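Local coordinates for protein enoyl-CoA hydratase, EchA3 (PDB 3R6H) that probably acts as a lyase in lipid metabolism and belongs to the crotonase-like enoyl-CoA hydratase/isomerase family, here assembled as a trimer, at residues 52-57 / 99-104; 113-118 / 174-179; 46-51 / 92-97. All coordinates share one frame; numbering follows the deposited sequence.

Along the chain contacts 1 and 3 interleave, the four segments running 46-51, 52-57, 92-97 and 99-104, and contact 2 opens only afterwards. Contact 3 holds the loops that lead into strands 50-54 and 98-102; contact 1 is the pairing of those same parallel strands, and Val99 N to Leu51 O (2.8 Å) carries the bonding from one into the other. Their centres lie about 16 Å apart. Contact 2, centred about 11 Å from contact 1, joins the end of helix 109-114 to the loop before strand 179-180, and Leu114 packs on Ile100 and Cys102. Together they tie the main crotonase sheet to its helices and, through contact 2, to a second subunit.

Contact 1: residues 52-57 / 99-104; sequences VIAGNH and VIACTG
Ile53 is gripped at both ends of its backbone by the neighbouring strand: its N donates to Val99 O (2.9 Å) and its O accepts from Ala101 N (2.8 Å), the usual pattern between parallel strands, in which one residue bonds to two on its neighbour. Contacts from CA-H groups fill in between, the shortest from Val52 CA to Val99 O. This is the tight end. Ile53 and Ile100 lie side by side and point the same way on one face of the sheet. In Ile100, CG1 sits beside the backbone N (chi1 -48°), and the chain bends onward to bring CD1 within 3.9 Å of Ile53 CB. On the other face Ala54 CB meets Ala101 CB at 3.8 Å, and Val52 CG1 reaches the same alanine methyl. Helix 186-198 covers these small side chains, with Ala190 against Ala101 and Leu187 against Ala54.

Strands 50-54 and 98-102 are parallel neighbours in the main sheet of the crotonase fold, and their short axes run 4.6 Å apart at an angle of 20°. Beyond Ala54 and Ala101 the regular pairing gives way to a side-chain bond, Thr103 OG1 donating to Asn56 O (2.8 Å). Thr103 CB points toward the other segment, and a chi1 of 49° places OG1 between its own N and carbonyl carbon, close over Gly55. Asn56 CB points away from the other segment; its OD1 accepts from the backbone N of Arg58 and Val59, and its ND2 is bonded to the Asp21 carboxylate and the backbone O of Lys24. At the loose, solvent-facing end His57 is exposed, and a water bridges the two segments by donating to His57 O (2.7 Å) and Thr103 O (2.8 Å).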
loop_
_atom_site.group_PDB
_atom_site.type_symbol
_atom_site.label_atom_id
_atom_site.label_comp_id
_atom_site.label_asym_id
_atom_site.label_seq_id
_atom_site.Cartn_x
_atom_site.Cartn_y
_atom_site.Cartn_z
ATOM N N VAL A 52 6.229 -25.732 2.119
ATOM C CA VAL A 52 5.125 -25.379 2.997
ATOM C C VAL A 52 5.641 -25.309 4.436
ATOM O O VAL A 52 6.361 -26.232 4.908
ATOM C CB VAL A 52 3.995 -26.408 2.897
ATOM C CG1 VAL A 52 2.896 -26.141 3.953
ATOM C CG2 VAL A 52 3.403 -26.442 1.478
ATOM N N ILE A 53 5.310 -24.230 5.138
ATOM C CA ILE A 53 5.557 -24.131 6.588
ATOM C C ILE A 53 4.215 -24.083 7.295
ATOM O O ILE A 53 3.419 -23.185 6.988
ATOM C CB ILE A 53 6.323 -22.825 6.976
ATOM C CG1 ILE A 53 7.563 -22.588 6.098
ATOM C CG2 ILE A 53 6.638 -22.798 8.466
ATOM C CD1 ILE A 53 8.604 -23.657 6.222
ATOM N N ALA A 54 3.972 -25.020 8.227
ATOM C CA ALA A 54 2.702 -25.161 8.926
ATOM C C ALA A 54 2.900 -25.112 10.430
ATOM O O ALA A 54 3.990 -25.407 10.922
ATOM C CB ALA A 54 1.980 -26.506 8.540
ATOM N N GLY A 55 1.835 -24.772 11.152
ATOM C CA GLY A 55 1.824 -24.846 12.596
ATOM C C GLY A 55 1.208 -26.161 13.041
ATOM O O GLY A 55 1.246 -27.155 12.302
ATOM N N ASN A 56 0.612 -26.138 14.229
ATOM C CA ASN A 56 -0.086 -27.305 14.752
ATOM C C ASN A 56 -1.594 -27.051 14.733
ATOM O O ASN A 56 -2.080 -26.110 14.089
ATOM C CB ASN A 56 0.481 -27.736 16.139
ATOM C CG ASN A 56 0.253 -26.724 17.249
ATOM O OD1 ASN A 56 -0.648 -25.871 17.184
ATOM N ND2 ASN A 56 1.060 -26.839 18.318
ATOM N N HIS A 57 -2.367 -27.888 15.409
ATOM C CA HIS A 57 -3.817 -27.729 15.346
ATOM C C HIS A 57 -4.392 -26.567 16.122
ATOM O O HIS A 57 -5.544 -26.195 15.895
ATOM C CB HIS A 57 -4.526 -29.053 15.706
ATOM C CG HIS A 57 -4.662 -29.946 14.529
ATOM N ND1 HIS A 57 -3.599 -30.661 14.022
ATOM C CD2 HIS A 57 -5.706 -30.176 13.697
ATOM C CE1 HIS A 57 -3.991 -31.321 12.946
ATOM N NE2 HIS A 57 -5.265 -31.047 12.731
ATOM N N VAL A 99 4.941 -21.434 0.890
ATOM C CA VAL A 99 3.528 -21.275 1.245
ATOM C C VAL A 99 3.385 -21.499 2.747
ATOM O O VAL A 99 3.909 -22.476 3.316
ATOM C CB VAL A 99 2.628 -22.251 0.455
ATOM C CG1 VAL A 99 1.164 -22.049 0.810
ATOM C CG2 VAL A 99 2.872 -22.145 -1.067
ATOM N N ILE A 100 2.717 -20.571 3.423
ATOM C CA ILE A 100 2.477 -20.706 4.857
ATOM C C ILE A 100 1.051 -21.255 5.094
ATOM O O ILE A 100 0.051 -20.672 4.652
ATOM C CB ILE A 100 2.629 -19.348 5.614
ATOM C CG1 ILE A 100 3.916 -18.618 5.234
ATOM C CG2 ILE A 100 2.488 -19.549 7.160
ATOM C CD1 ILE A 100 5.205 -19.387 5.587
ATOM N N ALA A 101 0.982 -22.404 5.785
ATOM C CA ALA A 101 -0.264 -22.930 6.280
ATOM C C ALA A 101 -0.439 -22.399 7.695
ATOM O O ALA A 101 0.103 -22.934 8.672
ATOM C CB ALA A 101 -0.254 -24.458 6.256
ATOM N N CYS A 102 -1.179 -21.305 7.781
ATOM C CA CYS A 102 -1.442 -20.647 9.045
ATOM C C CYS A 102 -2.587 -21.389 9.744
ATOM O O CYS A 102 -3.747 -21.079 9.560
ATOM C CB CYS A 102 -1.757 -19.179 8.788
ATOM S SG CYS A 102 -1.711 -18.191 10.300
ATOM N N THR A 103 -2.211 -22.407 10.531
ATOM C CA THR A 103 -3.162 -23.386 11.060
ATOM C C THR A 103 -3.815 -22.978 12.376
ATOM O O THR A 103 -4.605 -23.745 12.967
ATOM C CB THR A 103 -2.468 -24.760 11.214
ATOM O OG1 THR A 103 -1.216 -24.583 11.896
ATOM C CG2 THR A 103 -2.228 -25.373 9.834
ATOM N N GLY A 104 -3.501 -21.770 12.837
ATOM C CA GLY A 104 -4.133 -21.179 14.002
ATOM C C GLY A 104 -3.582 -19.786 14.155
ATOM O O GLY A 104 -3.042 -19.253 13.185
HETATM O O HOH W 1 -6.381 -23.770 15.156
#

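Contact 2: residues 113-118 / 174-179; sequences LLCSGD and AGFIDE
Cys115 sets its sulfur against the edge of the Phe176 ring, close to the ring plane, with SG 3.5 Å from CD1 and 3.8 Å from CE1 of that phenylalanine. It is a sulfur-aromatic contact of the edge kind: SG stands 4.7 Å from the Phe176 ring centroid and 73° off the ring normal. Within the crotonase fold it joins the end of helix 109-114, where a type I turn runs from Leu114 to Gly117, to the loop that leaves helix 168-174. That second helix closes in a Schellman motif, with Gly175 at positive phi as its C-prime residue, and the chain then delivers Phe176 to the contact. The ring also meets Phe166, their planes about 60° apart.

Leu114 works alongside the cysteine. Its CG lies anti to the backbone N (chi1 167°), and the CD2 branch is set against the Phe176 carbonyl oxygen, 3.6 Å from O. The same methyl reaches Ile177 CG2 at 4.1 Å, the two side chains crossing obliquely. Toward the sheet the surroundings become polar. The Asp118 carboxylate is held by Arg213, Lys209 and the backbone N of Val98, while Asp178 forms a salt bridge with Arg120, whose NH1 also bonds Gly175 O; such neighbours would be expected to favour the charged forms of both aspartates. Gln158 of the second subunit donates from NE2 to Asp118 O, which lies 3.9 Å from Asp178 OD2.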
loop_
_atom_site.group_PDB
_atom_site.type_symbol
_atom_site.label_atom_id
_atom_site.label_comp_id
_atom_site.label_asym_id
_atom_site.label_seq_id
_atom_site.Cartn_x
_atom_site.Cartn_y
_atom_site.Cartn_z
ATOM N N LEU A 113 6.879 -14.379 10.978
ATOM C CA LEU A 113 7.131 -15.616 10.243
ATOM C C LEU A 113 6.055 -15.832 9.151
ATOM O O LEU A 113 6.398 -16.165 8.004
ATOM C CB LEU A 113 7.220 -16.819 11.215
ATOM C CG LEU A 113 7.562 -18.163 10.584
ATOM C CD1 LEU A 113 8.927 -18.048 9.961
ATOM C CD2 LEU A 113 7.543 -19.307 11.636
ATOM N N LEU A 114 4.782 -15.637 9.514
ATOM C CA LEU A 114 3.658 -15.755 8.581
ATOM C C LEU A 114 3.896 -14.835 7.360
ATOM O O LEU A 114 3.706 -15.240 6.218
ATOM C CB LEU A 114 2.338 -15.384 9.295
ATOM C CG LEU A 114 1.121 -15.159 8.418
ATOM C CD1 LEU A 114 0.751 -16.488 7.723
ATOM C CD2 LEU A 114 -0.016 -14.581 9.302
ATOM N N CYS A 115 4.357 -13.607 7.624
ATOM C CA CYS A 115 4.640 -12.617 6.575
ATOM C C CYS A 115 5.939 -12.878 5.779
ATOM O O CYS A 115 6.299 -12.085 4.883
ATOM C CB CYS A 115 4.729 -11.243 7.202
ATOM S SG CYS A 115 3.127 -10.569 7.691
ATOM N N SER A 116 6.626 -13.985 6.078
ATOM C CA SER A 116 7.897 -14.301 5.448
ATOM C C SER A 116 7.786 -15.285 4.278
ATOM O O SER A 116 8.797 -15.586 3.673
ATOM C CB SER A 116 8.919 -14.830 6.489
ATOM O OG SER A 116 9.077 -13.905 7.570
ATOM N N GLY A 117 6.563 -15.735 3.946
ATOM C CA GLY A 117 6.338 -16.617 2.795
ATOM C C GLY A 117 5.685 -15.921 1.619
ATOM O O GLY A 117 5.127 -14.804 1.742
ATOM N N ASP A 118 5.642 -16.611 0.481
ATOM C CA ASP A 118 5.090 -16.020 -0.748
ATOM C C ASP A 118 3.559 -16.001 -0.799
ATOM O O ASP A 118 2.970 -15.088 -1.399
ATOM C CB ASP A 118 5.629 -16.761 -1.965
ATOM C CG ASP A 118 7.135 -16.624 -2.093
ATOM O OD1 ASP A 118 7.601 -15.540 -2.483
ATOM O OD2 ASP A 118 7.860 -17.584 -1.716
ATOM N N ALA A 174 -5.861 -6.306 4.962
ATOM C CA ALA A 174 -4.694 -5.665 5.550
ATOM C C ALA A 174 -3.373 -6.063 4.875
ATOM O O ALA A 174 -2.377 -5.305 4.875
ATOM C CB ALA A 174 -4.637 -5.991 7.067
ATOM N N GLY A 175 -3.343 -7.271 4.325
ATOM C CA GLY A 175 -2.113 -7.841 3.808
ATOM C C GLY A 175 -1.361 -8.748 4.758
ATOM O O GLY A 175 -0.182 -8.991 4.547
ATOM N N PHE A 176 -2.038 -9.278 5.786
ATOM C CA PHE A 176 -1.437 -10.281 6.680
ATOM C C PHE A 176 -1.521 -11.694 6.128
ATOM O O PHE A 176 -0.698 -12.541 6.469
ATOM C CB PHE A 176 -2.059 -10.250 8.103
ATOM C CG PHE A 176 -1.240 -9.509 9.138
ATOM C CD1 PHE A 176 0.100 -9.827 9.356
ATOM C CD2 PHE A 176 -1.828 -8.558 9.948
ATOM C CE1 PHE A 176 0.827 -9.197 10.345
ATOM C CE2 PHE A 176 -1.110 -7.923 10.912
ATOM C CZ PHE A 176 0.221 -8.226 11.130
ATOM N N ILE A 177 -2.542 -11.963 5.316
ATOM C CA ILE A 177 -2.679 -13.236 4.635
ATOM C C ILE A 177 -3.097 -12.991 3.181
ATOM O O ILE A 177 -3.542 -11.865 2.816
ATOM C CB ILE A 177 -3.732 -14.122 5.339
ATOM C CG1 ILE A 177 -5.145 -13.514 5.273
ATOM C CG2 ILE A 177 -3.270 -14.470 6.804
ATOM C CD1 ILE A 177 -6.293 -14.421 5.899
ATOM N N ASP A 178 -3.011 -14.032 2.350
ATOM C CA ASP A 178 -3.366 -13.927 0.926
ATOM C C ASP A 178 -4.612 -14.754 0.527
ATOM O O ASP A 178 -5.236 -14.497 -0.522
ATOM C CB ASP A 178 -2.204 -14.353 0.044
ATOM C CG ASP A 178 -0.920 -13.663 0.403
ATOM O OD1 ASP A 178 -0.834 -12.432 0.134
ATOM O OD2 ASP A 178 -0.028 -14.351 0.945
ATOM N N GLU A 179 -5.009 -15.703 1.386
ATOM C CA GLU A 179 -6.104 -16.589 1.061
ATOM C C GLU A 179 -6.761 -17.077 2.304
ATOM O O GLU A 179 -6.077 -17.442 3.274
ATOM C CB GLU A 179 -5.588 -17.795 0.272
ATOM C CG GLU A 179 -6.658 -18.787 -0.063
ATOM C CD GLU A 179 -6.268 -19.822 -1.121
ATOM O OE1 GLU A 179 -5.113 -19.874 -1.582
ATOM O OE2 GLU A 179 -7.170 -20.631 -1.487
#

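Contact 3: residues 46-51 / 92-97; sequences DNVGAL and LSYPKP
Asn47, which ends helix 30-46 in a Schellman motif, receives Lys96 NZ on its side-chain OD1 at 2.6 Å. With a chi1 of -167° the Asn47 side chain extends opposite its own N, and the amide oxygen comes round to Lys96 NZ, which stands well above the plane of that amide. One residue on, Val48 O takes a second bond from the same NZ (2.7 Å). Bends at chi2 and chi4 fold the lysine around this carbonyl, with CG and CD packed against it, so that the ammonium group is held between a side-chain and a backbone oxygen. Val48 CG2 approaches Tyr94 OH at 4.1 Å; that hydroxyl is hydrogen-bonded to Asp44. Gly49 O rests against Pro97 CD and Lys96 CB. At Ala50 the two segments draw level, CB lying 4.2 Å from Pro97 CB. Leu51 then makes the backbone link, N to Pro97 O (2.9 Å), while its CD2 lies over one face of the Tyr94 ring in a CH-pi contact, 4.3 Å from the centroid. Pro95 CD lies over the rim of the opposite face.

The contact thus joins the entrances of two parallel strands of the crotonase sheet, 50-54 and 98-102. Helix 30-46 packs on Tyr94 and Leu51 through Ala43, whereas helix 186-198 covers Ala50 and Pro97 through Ala194 and Phe197, and helix 202-211 reaches Lys96 and Pro97.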
loop_
_atom_site.group_PDB
_atom_site.type_symbol
_atom_site.label_atom_id
_atom_site.label_comp_id
_atom_site.label_asym_id
_atom_site.label_seq_id
_atom_site.Cartn_x
_atom_site.Cartn_y
_atom_site.Cartn_z
ATOM N N ASP A 46 16.912 -31.814 -0.728
ATOM C CA ASP A 46 15.965 -32.430 -1.663
ATOM C C ASP A 46 15.649 -31.578 -2.896
ATOM O O ASP A 46 15.002 -32.061 -3.821
ATOM C CB ASP A 46 14.662 -32.815 -0.935
ATOM C CG ASP A 46 14.856 -33.954 0.043
ATOM O OD1 ASP A 46 15.799 -34.755 -0.181
ATOM O OD2 ASP A 46 14.095 -34.054 1.036
ATOM N N ASN A 47 16.103 -30.326 -2.908
ATOM C CA ASN A 47 15.859 -29.402 -4.012
ATOM C C ASN A 47 14.361 -29.360 -4.323
ATOM O O ASN A 47 13.947 -29.494 -5.472
ATOM C CB ASN A 47 16.665 -29.766 -5.264
ATOM C CG ASN A 47 16.661 -28.656 -6.313
ATOM O OD1 ASN A 47 16.592 -27.470 -5.982
ATOM N ND2 ASN A 47 16.735 -29.046 -7.588
ATOM N N VAL A 48 13.553 -29.197 -3.279
ATOM C CA VAL A 48 12.096 -29.184 -3.462
ATOM C C VAL A 48 11.648 -28.059 -4.412
ATOM O O VAL A 48 12.299 -27.017 -4.505
ATOM C CB VAL A 48 11.345 -29.049 -2.124
ATOM C CG1 VAL A 48 11.657 -30.218 -1.217
ATOM C CG2 VAL A 48 11.652 -27.710 -1.431
ATOM N N GLY A 49 10.544 -28.291 -5.118
ATOM C CA GLY A 49 9.973 -27.304 -6.042
ATOM C C GLY A 49 9.281 -26.137 -5.328
ATOM O O GLY A 49 9.202 -25.061 -5.881
ATOM N N ALA A 50 8.793 -26.391 -4.120
ATOM C CA ALA A 50 8.118 -25.402 -3.264
ATOM C C ALA A 50 8.101 -25.941 -1.829
ATOM O O ALA A 50 8.248 -27.147 -1.605
ATOM C CB ALA A 50 6.684 -25.127 -3.794
ATOM N N LEU A 51 7.939 -25.056 -0.847
ATOM C CA LEU A 51 8.055 -25.421 0.548
ATOM C C LEU A 51 6.840 -24.881 1.311
ATOM O O LEU A 51 6.532 -23.692 1.196
ATOM C CB LEU A 51 9.320 -24.790 1.120
ATOM C CG LEU A 51 9.678 -25.067 2.553
ATOM C CD1 LEU A 51 9.839 -26.598 2.795
ATOM C CD2 LEU A 51 10.960 -24.280 2.939
ATOM N N LEU A 92 12.062 -15.268 3.102
ATOM C CA LEU A 92 11.799 -14.195 2.138
ATOM C C LEU A 92 12.705 -14.216 0.896
ATOM O O LEU A 92 12.326 -13.713 -0.171
ATOM C CB LEU A 92 11.838 -12.814 2.800
ATOM C CG LEU A 92 10.591 -12.432 3.588
ATOM C CD1 LEU A 92 10.930 -11.152 4.415
ATOM C CD2 LEU A 92 9.361 -12.203 2.700
ATOM N N SER A 93 13.906 -14.787 1.071
ATOM C CA SER A 93 14.885 -14.934 -0.007
ATOM C C SER A 93 14.998 -16.377 -0.498
ATOM O O SER A 93 15.942 -16.725 -1.196
ATOM C CB SER A 93 16.254 -14.425 0.441
ATOM O OG SER A 93 16.777 -15.192 1.500
ATOM N N TYR A 94 14.038 -17.217 -0.142
ATOM C CA TYR A 94 14.099 -18.611 -0.531
ATOM C C TYR A 94 13.956 -18.658 -2.052
ATOM O O TYR A 94 13.134 -17.926 -2.630
ATOM C CB TYR A 94 12.999 -19.442 0.193
ATOM C CG TYR A 94 13.311 -20.919 0.229
ATOM C CD1 TYR A 94 14.338 -21.404 1.055
ATOM C CD2 TYR A 94 12.610 -21.821 -0.557
ATOM C CE1 TYR A 94 14.653 -22.755 1.079
ATOM C CE2 TYR A 94 12.913 -23.180 -0.544
ATOM C CZ TYR A 94 13.956 -23.629 0.268
ATOM O OH TYR A 94 14.253 -24.968 0.264
ATOM N N PRO A 95 14.755 -19.491 -2.740
ATOM C CA PRO A 95 14.693 -19.472 -4.210
ATOM C C PRO A 95 13.504 -20.214 -4.818
ATOM O O PRO A 95 13.336 -20.181 -6.040
ATOM C CB PRO A 95 16.012 -20.131 -4.626
ATOM C CG PRO A 95 16.298 -21.040 -3.479
ATOM C CD PRO A 95 15.865 -20.333 -2.260
ATOM N N LYS A 96 12.698 -20.864 -3.984
ATOM C CA LYS A 96 11.496 -21.561 -4.448
ATOM C C LYS A 96 10.302 -20.893 -3.784
ATOM O O LYS A 96 10.451 -20.223 -2.748
ATOM C CB LYS A 96 11.474 -23.029 -4.036
ATOM C CG LYS A 96 12.854 -23.771 -4.161
ATOM C CD LYS A 96 13.298 -23.866 -5.587
ATOM C CE LYS A 96 14.672 -24.544 -5.723
ATOM N NZ LYS A 96 14.605 -25.943 -5.304
ATOM N N PRO A 97 9.105 -21.102 -4.352
ATOM C CA PRO A 97 7.929 -20.570 -3.652
ATOM C C PRO A 97 7.729 -21.170 -2.248
ATOM O O PRO A 97 7.894 -22.379 -2.069
ATOM C CB PRO A 97 6.764 -20.965 -4.576
ATOM C CG PRO A 97 7.420 -21.017 -5.959
ATOM C CD PRO A 97 8.752 -21.692 -5.658
#